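Local coordinates for acetate kinase (Entamoeba histolytica, PDB 4H0O), which probably interconverts acetyl phosphate and acetate by moving a phosphoryl group to or from an inorganic partner, as a pyrophosphate-dependent acetate kinase of the ASKHA superfamily, at residues D284-L289 with T333-L338; G337-Q342 with K365-K370; C209-G214 with A237-S242; S279-D284 with K300-A305. All coordinates share one frame; numbering follows the deposited sequence.

The four contacts lie close together in the part of the chain that holds the predicted nucleotide site, D284, M285 and R286. Interactions 1 and 2 share G337 and L338, with centres about 9 Å apart, and R286 NH1 of the first lies 4.1 Å from E339 OE1 of the second. Interaction 3 joins interaction 1 through strand 205-211, where M336 N is 3.0 Å from L211 O, a probable hydrogen bond. Interaction 4 supplies the loop that ends in D284, and S282 OG reaches D287 OD2 at 3.0 Å. Where that loop passes interaction 3, S283 O lies 3.6 Å from S242 CB. Interactions 2 and 4 do not touch.

Interaction 1: D284-L289 with T333-L338; sequences DMRDIL and TDQMGL
The predicted ATP site contributes D284, the N-cap, with M285 and R286 of the first turn of helix 285-293, and M336 of helix 334-339 packs against all three. The short helical segments run 39° apart with axes 12.1 Å from each other, a gap bridged chiefly by the M336 side chain. M336 leaves its helix with CG beside the backbone N (chi1 -62°) and bends again at chi2, which carries the methyl CE to 3.3 Å from D284 OD1. Its sulfur SD meets M285 CB at 4.1 Å. Q335 comes to R286 over one face of the guanidinium: its OE1 is 3.7 Å from R286 NH2, too far for a hydrogen bond, with the amide plane nearly perpendicular to the guanidinium. R286 itself is held side-on by D284. R286 NE donates to D284 OD1 at 3.0 Å, almost straight, and R286 NH2 to the syn lone pair of D284 OD2 at 2.7 Å in a salt bridge. On its anti side D284 OD1 also accepts from R286 N at 3.0 Å, the N-cap bond of the helix. No hydrogen bond crosses between the two segments. Two side-chain donors hold the guanidinium in line with the carboxylate, the backbone N adds a third bond to OD1, and the methionine methyl is an apolar neighbour that would probably strengthen the ion pair.

Interaction 2: G337-Q342 with K365-K370; sequences GLEVWQ and KSMGKK
The methyl CE of M367 lies above the plane of the E339 carboxylate, displaced toward CG, 4.1 Å from E339 CD. Back toward the backbone, the methyl makes its closest touch, 3.6 Å from E339 CB, and the two side chains cross at about a right angle. M367 gets there by folding back at chi2 and chi3, which also lays SD near the backbone of E339. The other flat group is the W341 indole, with the amide carbon CD of its neighbour Q342 over one face, 3.4 Å above the plane and displaced toward the rim. K369 NZ stands 4.1 Å from E339 OE2, opposite charges that would probably attract only weakly at this separation; R286 of the predicted ATP site lies near the same carboxylate.

Backbone atoms pack just as tightly. L338 O lies beside the peptide that links M367 to G368, 3.1 Å from M367 C, without a hydrogen bond. G368, with positive phi (64°) and no side chain, lets its CA come to 4.1 Å from L338 CB, and L338 CD2 rests 3.9 Å from G368 O. The oxygens of L338 and S366, both acceptors, also lie near each other, and each accepts from the R344 guanidinium, which ties the two segments together. The arrangement is a helix end packed on an irregular loop: it joins the close of helix 334-339 to the link between helix 360-365 and strand 372-373, an edge strand of the six-stranded mixed sheet.

Interaction 3: C209-G214 with A237-S242; sequences CHLGTG and AGLVMS
Apolar contact comes first: L211 of strand 205-211 and L239, in the loop before helix 251-260, meet through their CD2 methyls at 3.8 Å, the side chains crossing at about a right angle. Helix 299-324 flanks both, touching L211 with Y309 and L239 with T316.

Polar contact gathers on S242. A chi1 of 53° sets its OG between the backbone N and the carbonyl carbon, facing the turn after the strand. S242 OG lies 3.0 Å from T213 O, a hydrogen bond that is not settled, since G214 O, 2.9 Å away, is also within reach of the proton.

Of two waters, one donates to G212 O at 3.0 Å and accepts a weak bond from S242 N; the other donates to G214 O beside S242 OG, a placement doubtful in detail.

G212-G214 belong to the glycine-rich hairpin leading into strand 216-222, consistent with the phosphate-binding hairpins of ASKHA kinases. T213 lies near D284 of the predicted ATP site, and M241 beside R244, a predicted transition-state stabilizer. The oxygens of T213 and G214 gather round the S242 hydroxyl and that of G212 takes a water, so the S242 loop would probably steady the turn.

Interaction 4: S279-D284 with K300-A305; sequences SELSSD and KTCQLA
Helix 274-279 ends against helix 299-324, with S279 CA only 4.2 Å from C302 CA, and at E280 the chain leaves helical geometry with positive phi (60°). The turn that follows is an ST turn: S279 OG accepts from L281 N at 3.1 Å and more weakly from S282 N, and also bonds to L275 O within its own helix. A second ST turn follows, in which S282 OG accepts from D284 N at 3.0 Å and leads the chain to the N-cap of helix 285-293.

Across the contact, T301 holds the helix end. With chi1 at 41° its OG1 points at S279 O, 2.9 Å away, a probable hydrogen bond that shares its proton with a competing acceptor, K298 O. The backbones come close enough for a CA-H...O contact from S279 CA to T301 O at 3.4 Å. C302 SG lies against L281 CD2 at 3.6 Å and touches S279 CB as well, so the thiol fills the angle between the serine and the leucine; C302 also packs against I288 and I292 of helix 285-293. The second subunit is near, Q172 of that chain touching E280. Serine, cysteine and alanine are small enough to permit this tight approach, and one turn after C302 the methyl of A305 closes on the helix end, CB 3.6 Å from S279 N.

Interaction 1: D284-L289 with T333-L338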
loop_
_atom_site.group_PDB
_atom_site.type_symbol
_atom_site.label_atom_id
_atom_site.label_comp_id
_atom_site.label_asym_id
_atom_site.label_seq_id
_atom_site.Cartn_x
_atom_site.Cartn_y
_atom_site.Cartn_z
ATOM N N ASP B 284 -14.860 -11.059 -13.064
ATOM C CA ASP B 284 -15.460 -11.913 -12.041
ATOM C C ASP B 284 -14.486 -13.012 -11.609
ATOM O O ASP B 284 -13.978 -13.769 -12.442
ATOM C CB ASP B 284 -16.764 -12.522 -12.572
ATOM C CG ASP B 284 -17.663 -13.049 -11.466
ATOM O OD1 ASP B 284 -17.169 -13.769 -10.570
ATOM O OD2 ASP B 284 -18.875 -12.742 -11.493
ATOM N N MET B 285 -14.228 -13.093 -10.304
ATOM C CA MET B 285 -13.271 -14.053 -9.753
ATOM C C MET B 285 -13.644 -15.506 -10.060
ATOM O O MET B 285 -12.766 -16.352 -10.258
ATOM C CB MET B 285 -13.128 -13.856 -8.237
ATOM C CG MET B 285 -12.191 -14.855 -7.556
ATOM S SD MET B 285 -10.490 -14.802 -8.172
ATOM C CE MET B 285 -9.787 -13.551 -7.099
ATOM N N ARG B 286 -14.943 -15.787 -10.108
ATOM C CA ARG B 286 -15.428 -17.149 -10.323
ATOM C C ARG B 286 -15.123 -17.665 -11.731
ATOM O O ARG B 286 -14.817 -18.844 -11.910
ATOM C CB ARG B 286 -16.926 -17.237 -10.014
ATOM C CG ARG B 286 -17.263 -16.971 -8.546
ATOM C CD ARG B 286 -18.744 -16.683 -8.350
ATOM N NE ARG B 286 -19.161 -15.487 -9.078
ATOM C CZ ARG B 286 -20.411 -15.036 -9.135
ATOM N NH1 ARG B 286 -21.384 -15.678 -8.502
ATOM N NH2 ARG B 286 -20.689 -13.940 -9.828
ATOM N N ASP B 287 -15.202 -16.780 -12.722
ATOM C CA ASP B 287 -14.812 -17.119 -14.089
ATOM C C ASP B 287 -13.306 -17.360 -14.168
ATOM O O ASP B 287 -12.844 -18.229 -14.913
ATOM C CB ASP B 287 -15.207 -16.002 -15.063
ATOM C CG ASP B 287 -16.711 -15.811 -15.165
ATOM O OD1 ASP B 287 -17.459 -16.784 -14.928
ATOM O OD2 ASP B 287 -17.141 -14.684 -15.490
ATOM N N ILE B 288 -12.550 -16.579 -13.400
ATOM C CA ILE B 288 -11.096 -16.707 -13.332
ATOM C C ILE B 288 -10.686 -18.066 -12.767
ATOM O O ILE B 288 -9.847 -18.758 -13.346
ATOM C CB ILE B 288 -10.477 -15.570 -12.486
ATOM C CG1 ILE B 288 -10.592 -14.239 -13.233
ATOM C CG2 ILE B 288 -9.022 -15.861 -12.164
ATOM C CD1 ILE B 288 -10.173 -13.029 -12.422
ATOM N N LEU B 289 -11.282 -18.437 -11.637
ATOM C CA LEU B 289 -11.053 -19.741 -11.024
ATOM C C LEU B 289 -11.450 -20.865 -11.977
ATOM O O LEU B 289 -10.757 -21.874 -12.090
ATOM C CB LEU B 289 -11.859 -19.863 -9.730
ATOM C CG LEU B 289 -11.414 -19.017 -8.538
ATOM C CD1 LEU B 289 -12.415 -19.130 -7.403
ATOM C CD2 LEU B 289 -10.042 -19.463 -8.072
ATOM N N THR B 333 -16.958 -10.661 3.989
ATOM C CA THR B 333 -18.308 -10.224 3.654
ATOM C C THR B 333 -18.443 -9.844 2.182
ATOM O O THR B 333 -17.465 -9.873 1.431
ATOM C CB THR B 333 -18.782 -9.066 4.562
ATOM O OG1 THR B 333 -20.182 -8.837 4.363
ATOM C CG2 THR B 333 -18.023 -7.795 4.251
ATOM N N ASP B 334 -19.666 -9.501 1.788
ATOM C CA ASP B 334 -20.033 -9.273 0.388
ATOM C C ASP B 334 -19.808 -10.486 -0.517
ATOM O O ASP B 334 -19.272 -11.507 -0.079
ATOM C CB ASP B 334 -19.365 -8.022 -0.186
ATOM C CG ASP B 334 -19.821 -7.730 -1.606
ATOM O OD1 ASP B 334 -20.665 -8.491 -2.122
ATOM O OD2 ASP B 334 -19.320 -6.759 -2.212
ATOM N N GLN B 335 -20.226 -10.353 -1.777
ATOM C CA GLN B 335 -20.341 -11.475 -2.718
ATOM C C GLN B 335 -19.170 -12.460 -2.740
ATOM O O GLN B 335 -19.365 -13.658 -2.532
ATOM C CB GLN B 335 -20.624 -10.960 -4.135
ATOM C CG GLN B 335 -22.055 -11.187 -4.608
ATOM C CD GLN B 335 -22.129 -12.079 -5.836
ATOM O OE1 GLN B 335 -21.147 -12.237 -6.564
ATOM N NE2 GLN B 335 -23.295 -12.672 -6.068
ATOM N N MET B 336 -17.962 -11.962 -2.987
ATOM C CA MET B 336 -16.796 -12.841 -3.098
ATOM C C MET B 336 -16.348 -13.422 -1.757
ATOM O O MET B 336 -15.861 -14.555 -1.699
ATOM C CB MET B 336 -15.635 -12.121 -3.790
ATOM C CG MET B 336 -15.953 -11.696 -5.223
ATOM S SD MET B 336 -16.598 -13.064 -6.219
ATOM C CE MET B 336 -17.143 -12.211 -7.699
ATOM N N GLY B 337 -16.519 -12.653 -0.686
ATOM C CA GLY B 337 -16.152 -13.111 0.643
ATOM C C GLY B 337 -17.053 -14.226 1.143
ATOM O O GLY B 337 -16.611 -15.111 1.878
ATOM N N LEU B 338 -18.319 -14.187 0.731
ATOM C CA LEU B 338 -19.318 -15.132 1.216
ATOM C C LEU B 338 -19.391 -16.398 0.368
ATOM O O LEU B 338 -19.625 -17.488 0.893
ATOM C CB LEU B 338 -20.696 -14.465 1.250
ATOM C CG LEU B 338 -20.829 -13.187 2.078
ATOM C CD1 LEU B 338 -22.162 -12.509 1.809
ATOM C CD2 LEU B 338 -20.670 -13.478 3.567
#

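Interaction 2: G337-Q342 with K365-K370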
loop_
_atom_site.group_PDB
_atom_site.type_symbol
_atom_site.label_atom_id
_atom_site.label_comp_id
_atom_site.label_asym_id
_atom_site.label_seq_id
_atom_site.Cartn_x
_atom_site.Cartn_y
_atom_site.Cartn_z
ATOM N N GLY B 337 -16.519 -12.653 -0.686
ATOM C CA GLY B 337 -16.152 -13.111 0.643
ATOM C C GLY B 337 -17.053 -14.226 1.143
ATOM O O GLY B 337 -16.611 -15.111 1.878
ATOM N N LEU B 338 -18.319 -14.187 0.731
ATOM C CA LEU B 338 -19.318 -15.132 1.216
ATOM C C LEU B 338 -19.391 -16.398 0.368
ATOM O O LEU B 338 -19.625 -17.488 0.893
ATOM C CB LEU B 338 -20.696 -14.465 1.250
ATOM C CG LEU B 338 -20.829 -13.187 2.078
ATOM C CD1 LEU B 338 -22.162 -12.509 1.809
ATOM C CD2 LEU B 338 -20.670 -13.478 3.567
ATOM N N GLU B 339 -19.175 -16.253 -0.938
ATOM C CA GLU B 339 -19.505 -17.316 -1.892
ATOM C C GLU B 339 -18.319 -17.867 -2.691
ATOM O O GLU B 339 -18.515 -18.571 -3.680
ATOM C CB GLU B 339 -20.502 -16.788 -2.931
ATOM C CG GLU B 339 -21.732 -16.114 -2.326
ATOM C CD GLU B 339 -22.718 -15.627 -3.375
ATOM O OE1 GLU B 339 -22.446 -15.798 -4.584
ATOM O OE2 GLU B 339 -23.771 -15.074 -2.990
ATOM N N VAL B 340 -17.097 -17.548 -2.269
ATOM C CA VAL B 340 -15.894 -18.012 -2.963
ATOM C C VAL B 340 -14.909 -18.561 -1.927
ATOM O O VAL B 340 -14.081 -17.818 -1.396
ATOM C CB VAL B 340 -15.187 -16.946 -3.820
ATOM C CG1 VAL B 340 -14.011 -17.552 -4.570
ATOM C CG2 VAL B 340 -16.168 -16.319 -4.795
ATOM N N TRP B 341 -14.992 -19.862 -1.653
ATOM C CA TRP B 341 -14.191 -20.471 -0.589
ATOM C C TRP B 341 -12.690 -20.522 -0.886
ATOM O O TRP B 341 -11.876 -20.566 0.040
ATOM C CB TRP B 341 -14.710 -21.874 -0.248
ATOM C CG TRP B 341 -14.528 -22.874 -1.342
ATOM C CD1 TRP B 341 -15.431 -23.201 -2.310
ATOM C CD2 TRP B 341 -13.375 -23.692 -1.574
ATOM N NE1 TRP B 341 -14.910 -24.166 -3.136
ATOM C CE2 TRP B 341 -13.647 -24.487 -2.705
ATOM C CE3 TRP B 341 -12.136 -23.830 -0.937
ATOM C CZ2 TRP B 341 -12.729 -25.406 -3.216
ATOM C CZ3 TRP B 341 -11.223 -24.741 -1.443
ATOM C CH2 TRP B 341 -11.525 -25.519 -2.571
ATOM N N GLN B 342 -12.326 -20.529 -2.165
ATOM C CA GLN B 342 -10.920 -20.585 -2.557
ATOM C C GLN B 342 -10.148 -19.349 -2.092
ATOM O O GLN B 342 -8.974 -19.446 -1.730
ATOM C CB GLN B 342 -10.773 -20.753 -4.074
ATOM C CG GLN B 342 -11.221 -22.107 -4.621
ATOM C CD GLN B 342 -12.681 -22.119 -5.028
ATOM O OE1 GLN B 342 -13.463 -21.270 -4.597
ATOM N NE2 GLN B 342 -13.055 -23.079 -5.869
ATOM N N LYS B 365 -18.174 -25.576 1.938
ATOM C CA LYS B 365 -19.625 -25.706 1.806
ATOM C C LYS B 365 -20.389 -24.438 2.189
ATOM O O LYS B 365 -21.589 -24.328 1.933
ATOM C CB LYS B 365 -20.126 -26.899 2.626
ATOM C CG LYS B 365 -19.563 -28.233 2.158
ATOM C CD LYS B 365 -19.811 -29.350 3.161
ATOM C CE LYS B 365 -19.182 -30.648 2.679
ATOM N NZ LYS B 365 -17.789 -30.427 2.196
ATOM N N SER B 366 -19.695 -23.480 2.794
ATOM C CA SER B 366 -20.342 -22.246 3.234
ATOM C C SER B 366 -20.551 -21.253 2.089
ATOM O O SER B 366 -19.628 -20.959 1.323
ATOM C CB SER B 366 -19.541 -21.591 4.362
ATOM O OG SER B 366 -20.203 -20.441 4.851
ATOM N N MET B 367 -21.772 -20.745 1.974
ATOM C CA MET B 367 -22.075 -19.709 0.997
ATOM C C MET B 367 -22.435 -18.412 1.714
ATOM O O MET B 367 -22.917 -17.460 1.095
ATOM C CB MET B 367 -23.204 -20.149 0.063
ATOM C CG MET B 367 -22.814 -21.263 -0.895
ATOM S SD MET B 367 -21.592 -20.762 -2.130
ATOM C CE MET B 367 -22.609 -19.744 -3.202
ATOM N N GLY B 368 -22.198 -18.385 3.021
ATOM C CA GLY B 368 -22.381 -17.178 3.806
ATOM C C GLY B 368 -23.810 -16.678 3.874
ATOM O O GLY B 368 -24.045 -15.474 3.989
ATOM N N LYS B 369 -24.768 -17.599 3.812
ATOM C CA LYS B 369 -26.172 -17.234 3.963
ATOM C C LYS B 369 -26.460 -16.797 5.393
ATOM O O LYS B 369 -27.456 -16.122 5.660
ATOM C CB LYS B 369 -27.089 -18.387 3.551
ATOM C CG LYS B 369 -27.133 -18.616 2.047
ATOM C CD LYS B 369 -27.295 -17.291 1.314
ATOM C CE LYS B 369 -27.195 -17.454 -0.196
ATOM N NZ LYS B 369 -27.140 -16.127 -0.880
ATOM N N LYS B 370 -25.565 -17.161 6.309
ATOM C CA LYS B 370 -25.687 -16.770 7.712
ATOM C C LYS B 370 -24.331 -16.789 8.418
ATOM O O LYS B 370 -23.426 -17.522 8.018
ATOM C CB LYS B 370 -26.674 -17.686 8.440
ATOM C CG LYS B 370 -26.216 -19.131 8.545
ATOM C CD LYS B 370 -27.056 -19.904 9.550
ATOM C CE LYS B 370 -26.492 -21.296 9.785
ATOM N NZ LYS B 370 -27.400 -22.128 10.622
#

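Interaction 3: C209-G214 with A237-S242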
loop_
_atom_site.group_PDB
_atom_site.type_symbol
_atom_site.label_atom_id
_atom_site.label_comp_id
_atom_site.label_asym_id
_atom_site.label_seq_id
_atom_site.Cartn_x
_atom_site.Cartn_y
_atom_site.Cartn_z
ATOM N N CYS B 209 -13.211 -7.875 5.823
ATOM C CA CYS B 209 -12.895 -7.793 4.402
ATOM C C CYS B 209 -14.169 -7.714 3.563
ATOM O O CYS B 209 -14.894 -8.703 3.417
ATOM C CB CYS B 209 -12.063 -8.999 3.970
ATOM S SG CYS B 209 -10.590 -9.285 4.969
ATOM N N HIS B 210 -14.447 -6.530 3.027
ATOM C CA HIS B 210 -15.566 -6.352 2.111
ATOM C C HIS B 210 -15.092 -6.713 0.709
ATOM O O HIS B 210 -14.570 -5.864 -0.019
ATOM C CB HIS B 210 -16.063 -4.903 2.156
ATOM C CG HIS B 210 -17.246 -4.629 1.286
ATOM N ND1 HIS B 210 -18.479 -4.279 1.783
ATOM C CD2 HIS B 210 -17.381 -4.632 -0.074
ATOM C CE1 HIS B 210 -19.327 -4.086 0.786
ATOM N NE2 HIS B 210 -18.679 -4.297 -0.349
ATOM N N LEU B 211 -15.254 -7.977 0.340
ATOM C CA LEU B 211 -14.794 -8.445 -0.961
ATOM C C LEU B 211 -15.960 -8.449 -1.952
ATOM O O LEU B 211 -16.677 -9.447 -2.097
ATOM C CB LEU B 211 -14.141 -9.825 -0.834
ATOM C CG LEU B 211 -12.985 -9.866 0.173
ATOM C CD1 LEU B 211 -12.207 -11.179 0.113
ATOM C CD2 LEU B 211 -12.049 -8.677 -0.038
ATOM N N GLY B 212 -16.139 -7.319 -2.630
ATOM C CA GLY B 212 -17.317 -7.097 -3.450
ATOM C C GLY B 212 -17.148 -7.356 -4.935
ATOM O O GLY B 212 -16.061 -7.704 -5.405
ATOM N N THR B 213 -18.241 -7.201 -5.674
ATOM C CA THR B 213 -18.223 -7.378 -7.118
ATOM C C THR B 213 -17.710 -6.105 -7.776
ATOM O O THR B 213 -17.172 -6.134 -8.882
ATOM C CB THR B 213 -19.623 -7.705 -7.667
ATOM O OG1 THR B 213 -19.523 -8.075 -9.048
ATOM C CG2 THR B 213 -20.543 -6.502 -7.535
ATOM N N GLY B 214 -17.882 -4.984 -7.081
ATOM C CA GLY B 214 -17.399 -3.705 -7.569
ATOM C C GLY B 214 -16.137 -3.304 -6.829
ATOM O O GLY B 214 -15.031 -3.685 -7.217
ATOM N N ALA B 237 -7.995 3.159 -4.364
ATOM C CA ALA B 237 -6.891 2.715 -3.515
ATOM C C ALA B 237 -7.172 1.400 -2.781
ATOM O O ALA B 237 -8.330 1.032 -2.555
ATOM C CB ALA B 237 -6.538 3.801 -2.517
ATOM N N GLY B 238 -6.103 0.697 -2.411
ATOM C CA GLY B 238 -6.209 -0.443 -1.518
ATOM C C GLY B 238 -6.007 -1.803 -2.159
ATOM O O GLY B 238 -4.946 -2.096 -2.723
ATOM N N LEU B 239 -7.035 -2.638 -2.052
ATOM C CA LEU B 239 -7.005 -3.999 -2.570
ATOM C C LEU B 239 -6.988 -4.027 -4.096
ATOM O O LEU B 239 -7.436 -3.081 -4.747
ATOM C CB LEU B 239 -8.238 -4.760 -2.079
ATOM C CG LEU B 239 -8.194 -5.508 -0.746
ATOM C CD1 LEU B 239 -7.375 -4.775 0.289
ATOM C CD2 LEU B 239 -9.604 -5.717 -0.227
ATOM N N VAL B 240 -6.465 -5.111 -4.661
ATOM C CA VAL B 240 -6.699 -5.409 -6.068
ATOM C C VAL B 240 -8.194 -5.681 -6.197
ATOM O O VAL B 240 -8.754 -6.440 -5.403
ATOM C CB VAL B 240 -5.921 -6.654 -6.519
ATOM C CG1 VAL B 240 -6.361 -7.085 -7.917
ATOM C CG2 VAL B 240 -4.424 -6.385 -6.488
ATOM N N MET B 241 -8.852 -5.061 -7.171
ATOM C CA MET B 241 -10.301 -5.208 -7.288
ATOM C C MET B 241 -10.735 -5.820 -8.618
ATOM O O MET B 241 -9.904 -6.281 -9.403
ATOM C CB MET B 241 -11.004 -3.862 -7.063
ATOM C CG MET B 241 -10.511 -3.084 -5.845
ATOM S SD MET B 241 -11.448 -1.566 -5.536
ATOM C CE MET B 241 -10.288 -0.646 -4.515
ATOM N N SER B 242 -12.043 -5.818 -8.861
ATOM C CA SER B 242 -12.601 -6.380 -10.085
ATOM C C SER B 242 -12.033 -5.705 -11.334
ATOM O O SER B 242 -11.590 -6.381 -12.265
ATOM C CB SER B 242 -14.126 -6.276 -10.070
ATOM O OG SER B 242 -14.538 -4.947 -9.816
HETATM O O HOH W 1 -14.070 -5.686 -6.243
HETATM O O HOH W 2 -13.724 -2.737 -9.316
#

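Interaction 4: S279-D284 with K300-A305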
loop_
_atom_site.group_PDB
_atom_site.type_symbol
_atom_site.label_atom_id
_atom_site.label_comp_id
_atom_site.label_asym_id
_atom_site.label_seq_id
_atom_site.Cartn_x
_atom_site.Cartn_y
_atom_site.Cartn_z
ATOM N N SER B 279 -5.942 -10.915 -15.582
ATOM C CA SER B 279 -6.439 -12.186 -16.106
ATOM C C SER B 279 -6.646 -12.125 -17.615
ATOM O O SER B 279 -6.499 -13.135 -18.304
ATOM C CB SER B 279 -7.760 -12.574 -15.437
ATOM O OG SER B 279 -8.833 -11.778 -15.915
ATOM N N GLU B 280 -6.993 -10.935 -18.111
ATOM C CA GLU B 280 -7.311 -10.719 -19.523
ATOM C C GLU B 280 -8.502 -11.570 -19.957
ATOM O O GLU B 280 -8.637 -11.903 -21.135
ATOM C CB GLU B 280 -6.095 -10.997 -20.417
ATOM C CG GLU B 280 -4.892 -10.103 -20.138
ATOM C CD GLU B 280 -3.680 -10.469 -20.980
ATOM O OE1 GLU B 280 -3.745 -11.477 -21.719
ATOM O OE2 GLU B 280 -2.661 -9.748 -20.903
ATOM N N LEU B 281 -9.364 -11.909 -19.001
ATOM C CA LEU B 281 -10.509 -12.780 -19.253
ATOM C C LEU B 281 -11.814 -12.178 -18.742
ATOM O O LEU B 281 -12.707 -11.852 -19.524
ATOM C CB LEU B 281 -10.296 -14.143 -18.592
ATOM C CG LEU B 281 -11.471 -15.119 -18.701
ATOM C CD1 LEU B 281 -11.436 -15.860 -20.025
ATOM C CD2 LEU B 281 -11.488 -16.097 -17.536
ATOM N N SER B 282 -11.918 -12.041 -17.424
ATOM C CA SER B 282 -13.144 -11.569 -16.785
ATOM C C SER B 282 -12.836 -10.687 -15.578
ATOM O O SER B 282 -11.729 -10.726 -15.033
ATOM C CB SER B 282 -14.001 -12.764 -16.343
ATOM O OG SER B 282 -15.208 -12.345 -15.729
ATOM N N SER B 283 -13.823 -9.895 -15.165
ATOM C CA SER B 283 -13.717 -9.109 -13.942
ATOM C C SER B 283 -14.247 -9.916 -12.762
ATOM O O SER B 283 -14.106 -9.512 -11.608
ATOM C CB SER B 283 -14.503 -7.802 -14.071
ATOM O OG SER B 283 -15.897 -8.045 -14.155
ATOM N N ASP B 284 -14.860 -11.059 -13.064
ATOM C CA ASP B 284 -15.460 -11.913 -12.041
ATOM C C ASP B 284 -14.486 -13.012 -11.609
ATOM O O ASP B 284 -13.978 -13.769 -12.442
ATOM C CB ASP B 284 -16.764 -12.522 -12.572
ATOM C CG ASP B 284 -17.663 -13.049 -11.466
ATOM O OD1 ASP B 284 -17.169 -13.769 -10.570
ATOM O OD2 ASP B 284 -18.875 -12.742 -11.493
ATOM N N LYS B 300 -2.788 -19.259 -17.404
ATOM C CA LYS B 300 -1.597 -18.608 -16.842
ATOM C C LYS B 300 -1.888 -17.211 -16.291
ATOM O O LYS B 300 -1.464 -16.869 -15.185
ATOM C CB LYS B 300 -0.476 -18.523 -17.888
ATOM C CG LYS B 300 0.274 -19.829 -18.154
ATOM C CD LYS B 300 1.558 -19.572 -18.951
ATOM C CE LYS B 300 2.362 -20.851 -19.180
ATOM N NZ LYS B 300 1.673 -21.817 -20.081
ATOM N N THR B 301 -2.607 -16.410 -17.072
ATOM C CA THR B 301 -2.936 -15.042 -16.683
ATOM C C THR B 301 -3.996 -14.989 -15.587
ATOM O O THR B 301 -3.981 -14.091 -14.740
ATOM C CB THR B 301 -3.383 -14.192 -17.891
ATOM O OG1 THR B 301 -4.232 -14.972 -18.738
ATOM C CG2 THR B 301 -2.170 -13.725 -18.682
ATOM N N CYS B 302 -4.920 -15.942 -15.609
ATOM C CA CYS B 302 -5.919 -16.054 -14.554
ATOM C C CYS B 302 -5.275 -16.493 -13.242
ATOM O O CYS B 302 -5.665 -16.044 -12.165
ATOM C CB CYS B 302 -7.032 -17.022 -14.957
ATOM S SG CYS B 302 -8.163 -16.365 -16.207
ATOM N N GLN B 303 -4.277 -17.364 -13.338
ATOM C CA GLN B 303 -3.535 -17.804 -12.163
ATOM C C GLN B 303 -2.732 -16.638 -11.589
ATOM O O GLN B 303 -2.616 -16.487 -10.371
ATOM C CB GLN B 303 -2.603 -18.964 -12.519
ATOM C CG GLN B 303 -1.876 -19.572 -11.327
ATOM C CD GLN B 303 -2.813 -20.291 -10.373
ATOM O OE1 GLN B 303 -3.489 -21.248 -10.752
ATOM N NE2 GLN B 303 -2.859 -19.829 -9.126
ATOM N N LEU B 304 -2.185 -15.810 -12.475
ATOM C CA LEU B 304 -1.423 -14.639 -12.053
ATOM C C LEU B 304 -2.334 -13.629 -11.362
ATOM O O LEU B 304 -1.989 -13.076 -10.319
ATOM C CB LEU B 304 -0.726 -13.988 -13.251
ATOM C CG LEU B 304 0.053 -12.707 -12.937
ATOM C CD1 LEU B 304 1.167 -12.983 -11.936
ATOM C CD2 LEU B 304 0.611 -12.060 -14.204
ATOM N N ALA B 305 -3.505 -13.401 -11.949
ATOM C CA ALA B 305 -4.474 -12.472 -11.386
ATOM C C ALA B 305 -4.894 -12.894 -9.981
ATOM O O ALA B 305 -4.995 -12.057 -9.085
ATOM C CB ALA B 305 -5.683 -12.348 -12.296
#